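PDB 4QB5: Glyoxalase/bleomycin resistance protein/dioxygenase from Albidiferax ferrireducens T118, which belongs to the vicinal oxygen chelate superfamily and may act as a dioxygenase, although its substrate and exact reaction are not established. Local coordinates for residues Asn32-Ser37 / Phe69-Pro74; Gly85-Phe90 / Gly137-Ala142. All blocks are in the same frame, centred on the assembly; numbering follows the deposited sequence.

Overall arrangement
Running from the N terminus, the chain leaves strand 24-30, enters helix 34-46 and returns through strands 54-55, 59-64 and 67-72. Contact 1 closes this first loop, setting the start of the helix on the end of strand 67-72. The chain then passes to strand 87-91, and contact 2 closes a second, longer loop through helix 95-107 and strands 111-120 and 127-133 by pairing it with strand 139-144. The two loops follow in series, neither enclosing the other, and each contact involves a different one of the two four-stranded mixed sheets. They meet where the ring of Phe-69 packs on Leu-88 and Phe-90. Both contacts also touch the second subunit.

Contact 1: Asn32-Ser37 / Phe69-Pro74; sequences NDLEVS and FGITTP
Leu-34, in the first turn of helix 34-46, packs against the end of strand 67-72 and so sets the start of the helix on the sheet containing that strand, within the vicinal oxygen chelate fold. From CB the side chain runs to Leu-34 CG, which lies 3.8 Å from Thr-73 OG1, and there it forks. Leu-34 CD1 comes to 3.6 Å from Thr-73 OG1, the leucine standing roughly perpendicular to the threonine side chain. On the other branch, Leu-34 CD2 lies 3.9 Å from Ile-71 O. It also meets Ile-71 CG1, the two side chains lying alongside each other and running opposite ways.

Asp-33 is the N-cap of this helix: its OD1 takes a nearly straight bond from Val-36 N, met from above the carboxylate plane, and a weak one from Glu-35 N. At the end of the strand, Thr-72 OG1 donates to Thr-73 O. Ile-71 also packs on Tyr-41 further along the helix and on Val-29 of the adjacent strand. Its CG1 is set between the backbone N and the carbonyl carbon (chi1 54°), and this torsion carries the chain on so that Ile-71 CD1 lies 3.6 Å from Ser-37 CB.

Contact 2: Gly85-Phe90 / Gly137-Ala142; sequences GSTLGF and GNKICA
Leu-88, Gly-89 and Phe-90 pair in parallel with Ile-140, Cys-141 and Ala-142, the axes of the two short strands inclined at 23°. Three backbone hydrogen bonds join them: Leu-88 N donates to Lys-139 O, Cys-141 N to Leu-88 O at 2.9 Å, and Phe-90 N to Cys-141 O at 2.8 Å. CA-H...O contacts supplement them, with Ile-140 CA lying 3.2 Å from Leu-88 O. Just before the paired residues a water continues the link, donating to Ser-86 O and accepting from Lys-139 N.

Apolar packing covers the face carrying Leu-88, Phe-90, Ile-140 and Ala-142. Leu-88 CB approaches Ile-140 CG2 at 4.3 Å. The Phe-90 ring turns its edge to the neighbouring strand, with CE2 near Ile-140 CB. Helix 34-46 covers Ile-140 through Phe-40, Tyr-41 and Leu-44, while Phe-101 of helix 95-107 packs on both Phe-90 and Ala-142.

The same ring edge also lies against a polar atom, the backbone carbonyl oxygen of Cys-141, with Phe-90 CD2 3.7 Å from Cys-141 O.

On the other face, Cys-141 SG, between its backbone N and carbonyl carbon (chi1 63°), leans over the neighbouring strand to lie 3.8 Å from Gly-89 CA. Nearer the strand starts, the extended Lys-139 chain passes obliquely by Thr-87, bringing Lys-139 CD to 3.6 Å from Thr-87 OG1.

Residues Thr-87 to Phe-90 also pair antiparallel with a strand of the second subunit, which extends the sheet into the neighbouring subunit. Within the chain, this parallel union of the first and last strands completes a mixed sheet of order 1-4-3-2, the strand order of the beta-alpha-beta-beta-beta modules that characterise the vicinal oxygen chelate fold.

Contact 1: Asn32-Ser37 / Phe69-Pro74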
loop_
_atom_site.group_PDB
_atom_site.type_symbol
_atom_site.label_atom_id
_atom_site.label_comp_id
_atom_site.label_asym_id
_atom_site.label_seq_id
_atom_site.Cartn_x
_atom_site.Cartn_y
_atom_site.Cartn_z
ATOM N N ASN C 32 6.219 -6.493 -13.732
ATOM C CA ASN C 32 6.917 -7.464 -14.558
ATOM C C ASN C 32 7.737 -6.805 -15.654
ATOM O O ASN C 32 8.634 -7.433 -16.205
ATOM C CB ASN C 32 5.952 -8.556 -15.063
ATOM C CG ASN C 32 5.602 -9.620 -13.939
ATOM O OD1 ASN C 32 4.401 -9.986 -13.704
ATOM N ND2 ASN C 32 6.650 -10.134 -13.273
ATOM N N ASP C 33 7.511 -5.505 -15.864
ATOM C CA ASP C 33 8.303 -4.726 -16.836
ATOM C C ASP C 33 8.505 -3.319 -16.345
ATOM O O ASP C 33 7.580 -2.453 -16.433
ATOM C CB ASP C 33 7.579 -4.711 -18.176
ATOM C CG ASP C 33 8.444 -4.090 -19.283
ATOM O OD1 ASP C 33 9.243 -3.153 -18.979
ATOM O OD2 ASP C 33 8.311 -4.562 -20.412
ATOM N N LEU C 34 9.684 -3.096 -15.776
ATOM C CA LEU C 34 9.956 -1.857 -15.119
ATOM C C LEU C 34 9.793 -0.588 -15.984
ATOM O O LEU C 34 9.333 0.448 -15.491
ATOM C CB LEU C 34 11.320 -1.879 -14.510
ATOM C CG LEU C 34 11.506 -2.475 -13.147
ATOM C CD1 LEU C 34 12.998 -2.648 -12.890
ATOM C CD2 LEU C 34 10.894 -1.657 -12.037
ATOM N N GLU C 35 10.170 -0.667 -17.267
ATOM C CA GLU C 35 10.181 0.497 -18.116
ATOM C C GLU C 35 8.781 0.815 -18.555
ATOM O O GLU C 35 8.400 1.982 -18.589
ATOM C CB GLU C 35 11.154 0.289 -19.334
ATOM C CG GLU C 35 12.600 0.197 -18.905
ATOM C CD GLU C 35 13.087 1.403 -18.111
ATOM O OE1 GLU C 35 12.701 2.571 -18.394
ATOM O OE2 GLU C 35 13.870 1.211 -17.182
ATOM N N VAL C 36 8.013 -0.206 -18.910
ATOM C CA VAL C 36 6.582 -0.049 -19.143
ATOM C C VAL C 36 5.882 0.590 -17.906
ATOM O O VAL C 36 5.104 1.535 -18.062
ATOM C CB VAL C 36 5.911 -1.367 -19.565
ATOM C CG1 VAL C 36 4.386 -1.276 -19.462
ATOM C CG2 VAL C 36 6.294 -1.726 -21.020
ATOM N N SER C 37 6.183 0.116 -16.693
ATOM C CA SER C 37 5.517 0.644 -15.496
ATOM C C SER C 37 5.992 2.053 -15.155
ATOM O O SER C 37 5.233 2.820 -14.666
ATOM C CB SER C 37 5.733 -0.319 -14.296
ATOM O OG SER C 37 5.020 -1.542 -14.548
ATOM N N PHE C 69 6.459 6.073 -3.017
ATOM C CA PHE C 69 5.902 4.942 -3.746
ATOM C C PHE C 69 6.971 4.335 -4.580
ATOM O O PHE C 69 7.774 5.071 -5.185
ATOM C CB PHE C 69 4.765 5.401 -4.673
ATOM C CG PHE C 69 4.281 4.337 -5.593
ATOM C CD1 PHE C 69 3.559 3.235 -5.125
ATOM C CD2 PHE C 69 4.451 4.474 -6.971
ATOM C CE1 PHE C 69 3.124 2.242 -5.978
ATOM C CE2 PHE C 69 4.012 3.468 -7.836
ATOM C CZ PHE C 69 3.294 2.390 -7.342
ATOM N N GLY C 70 6.968 3.005 -4.685
ATOM C CA GLY C 70 7.942 2.341 -5.554
ATOM C C GLY C 70 7.392 1.203 -6.376
ATOM O O GLY C 70 6.434 0.517 -5.984
ATOM N N ILE C 71 7.964 1.017 -7.553
ATOM C CA ILE C 71 7.666 -0.142 -8.388
ATOM C C ILE C 71 8.926 -0.988 -8.407
ATOM O O ILE C 71 10.077 -0.445 -8.416
ATOM C CB ILE C 71 7.214 0.218 -9.809
ATOM C CG1 ILE C 71 8.232 1.150 -10.510
ATOM C CG2 ILE C 71 5.828 0.834 -9.732
ATOM C CD1 ILE C 71 7.882 1.430 -11.939
ATOM N N THR C 72 8.741 -2.304 -8.328
ATOM C CA THR C 72 9.904 -3.186 -8.165
ATOM C C THR C 72 9.734 -4.485 -8.913
ATOM O O THR C 72 8.631 -5.025 -9.053
ATOM C CB THR C 72 10.233 -3.477 -6.651
ATOM O OG1 THR C 72 11.520 -4.118 -6.542
ATOM C CG2 THR C 72 9.184 -4.415 -5.988
ATOM N N THR C 73 10.859 -4.990 -9.404
ATOM C CA THR C 73 11.011 -6.389 -9.769
ATOM C C THR C 73 11.030 -7.173 -8.437
ATOM O O THR C 73 11.752 -6.790 -7.520
ATOM C CB THR C 73 12.380 -6.611 -10.495
ATOM O OG1 THR C 73 12.297 -5.943 -11.746
ATOM C CG2 THR C 73 12.593 -8.119 -10.796
ATOM N N PRO C 74 10.202 -8.220 -8.300
ATOM C CA PRO C 74 10.177 -8.880 -6.960
ATOM C C PRO C 74 11.534 -9.429 -6.574
ATOM O O PRO C 74 12.200 -10.074 -7.390
ATOM C CB PRO C 74 9.180 -10.015 -7.156
ATOM C CG PRO C 74 8.210 -9.456 -8.208
ATOM C CD PRO C 74 9.115 -8.670 -9.164
#

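Contact 2: Gly85-Phe90 / Gly137-Ala142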
loop_
_atom_site.group_PDB
_atom_site.type_symbol
_atom_site.label_atom_id
_atom_site.label_comp_id
_atom_site.label_asym_id
_atom_site.label_seq_id
_atom_site.Cartn_x
_atom_site.Cartn_y
_atom_site.Cartn_z
ATOM N N GLY C 85 -7.786 -8.404 -2.835
ATOM C CA GLY C 85 -8.207 -7.605 -1.697
ATOM C C GLY C 85 -7.386 -6.348 -1.557
ATOM O O GLY C 85 -7.718 -5.486 -0.753
ATOM N N SER C 86 -6.270 -6.236 -2.314
ATOM C CA SER C 86 -5.352 -5.142 -2.091
ATOM C C SER C 86 -5.764 -3.994 -3.015
ATOM O O SER C 86 -6.038 -4.223 -4.185
ATOM C CB SER C 86 -3.909 -5.522 -2.352
ATOM O OG SER C 86 -3.338 -6.266 -1.293
ATOM N N THR C 87 -5.728 -2.786 -2.479
ATOM C CA THR C 87 -6.001 -1.525 -3.208
ATOM C C THR C 87 -5.068 -0.480 -2.643
ATOM O O THR C 87 -4.973 -0.333 -1.449
ATOM C CB THR C 87 -7.493 -1.069 -3.023
ATOM O OG1 THR C 87 -8.322 -2.039 -3.641
ATOM C CG2 THR C 87 -7.762 0.252 -3.715
ATOM N N LEU C 88 -4.416 0.277 -3.515
ATOM C CA LEU C 88 -3.586 1.393 -3.136
ATOM C C LEU C 88 -4.251 2.708 -3.528
ATOM O O LEU C 88 -4.646 2.917 -4.702
ATOM C CB LEU C 88 -2.224 1.248 -3.783
ATOM C CG LEU C 88 -1.283 2.448 -3.561
ATOM C CD1 LEU C 88 -1.087 2.761 -2.074
ATOM C CD2 LEU C 88 0.052 2.221 -4.280
ATOM N N GLY C 89 -4.379 3.610 -2.576
ATOM C CA GLY C 89 -5.007 4.918 -2.838
ATOM C C GLY C 89 -4.052 6.095 -2.770
ATOM O O GLY C 89 -3.408 6.284 -1.738
ATOM N N PHE C 90 -3.975 6.884 -3.859
ATOM C CA PHE C 90 -3.189 8.092 -3.903
ATOM C C PHE C 90 -4.049 9.315 -3.583
ATOM O O PHE C 90 -5.110 9.495 -4.176
ATOM C CB PHE C 90 -2.559 8.262 -5.286
ATOM C CG PHE C 90 -1.532 7.204 -5.625
ATOM C CD1 PHE C 90 -0.230 7.342 -5.208
ATOM C CD2 PHE C 90 -1.875 6.058 -6.309
ATOM C CE1 PHE C 90 0.716 6.403 -5.556
ATOM C CE2 PHE C 90 -0.932 5.096 -6.612
ATOM C CZ PHE C 90 0.367 5.268 -6.207
ATOM N N GLY C 137 -1.995 -5.240 -13.376
ATOM C CA GLY C 137 -3.170 -5.659 -12.634
ATOM C C GLY C 137 -3.164 -5.112 -11.189
ATOM O O GLY C 137 -4.116 -5.326 -10.428
ATOM N N ASN C 138 -2.156 -4.376 -10.769
ATOM C CA ASN C 138 -2.284 -3.725 -9.449
ATOM C C ASN C 138 -3.465 -2.738 -9.410
ATOM O O ASN C 138 -3.595 -1.884 -10.287
ATOM C CB ASN C 138 -1.015 -2.981 -9.012
ATOM C CG ASN C 138 0.216 -3.891 -8.946
ATOM O OD1 ASN C 138 1.205 -3.676 -9.653
ATOM N ND2 ASN C 138 0.165 -4.893 -8.095
ATOM N N LYS C 139 -4.319 -2.845 -8.377
ATOM C CA LYS C 139 -5.501 -2.020 -8.279
ATOM C C LYS C 139 -5.182 -0.766 -7.532
ATOM O O LYS C 139 -4.674 -0.837 -6.420
ATOM C CB LYS C 139 -6.652 -2.793 -7.574
ATOM C CG LYS C 139 -7.966 -2.061 -7.625
ATOM C CD LYS C 139 -9.085 -2.946 -7.064
ATOM C CE LYS C 139 -10.424 -2.334 -7.346
ATOM N NZ LYS C 139 -11.463 -3.011 -6.507
ATOM N N ILE C 140 -5.454 0.390 -8.151
ATOM C CA ILE C 140 -5.037 1.695 -7.581
ATOM C C ILE C 140 -6.183 2.679 -7.733
ATOM O O ILE C 140 -7.098 2.465 -8.523
ATOM C CB ILE C 140 -3.734 2.239 -8.250
ATOM C CG1 ILE C 140 -4.005 2.552 -9.739
ATOM C CG2 ILE C 140 -2.606 1.210 -8.080
ATOM C CD1 ILE C 140 -2.803 3.010 -10.529
ATOM N N CYS C 141 -6.180 3.749 -6.973
ATOM C CA CYS C 141 -7.158 4.805 -7.183
ATOM C C CYS C 141 -6.601 6.102 -6.714
ATOM O O CYS C 141 -5.536 6.160 -6.028
ATOM C CB CYS C 141 -8.493 4.532 -6.469
ATOM S SG CYS C 141 -8.276 4.459 -4.726
ATOM N N ALA C 142 -7.217 7.142 -7.203
ATOM C CA ALA C 142 -6.960 8.502 -6.686
ATOM C C ALA C 142 -8.205 8.917 -5.886
ATOM O O ALA C 142 -9.362 8.661 -6.313
ATOM C CB ALA C 142 -6.693 9.486 -7.824
HETATM O O HOH W 1 -4.206 -5.172 -6.367
#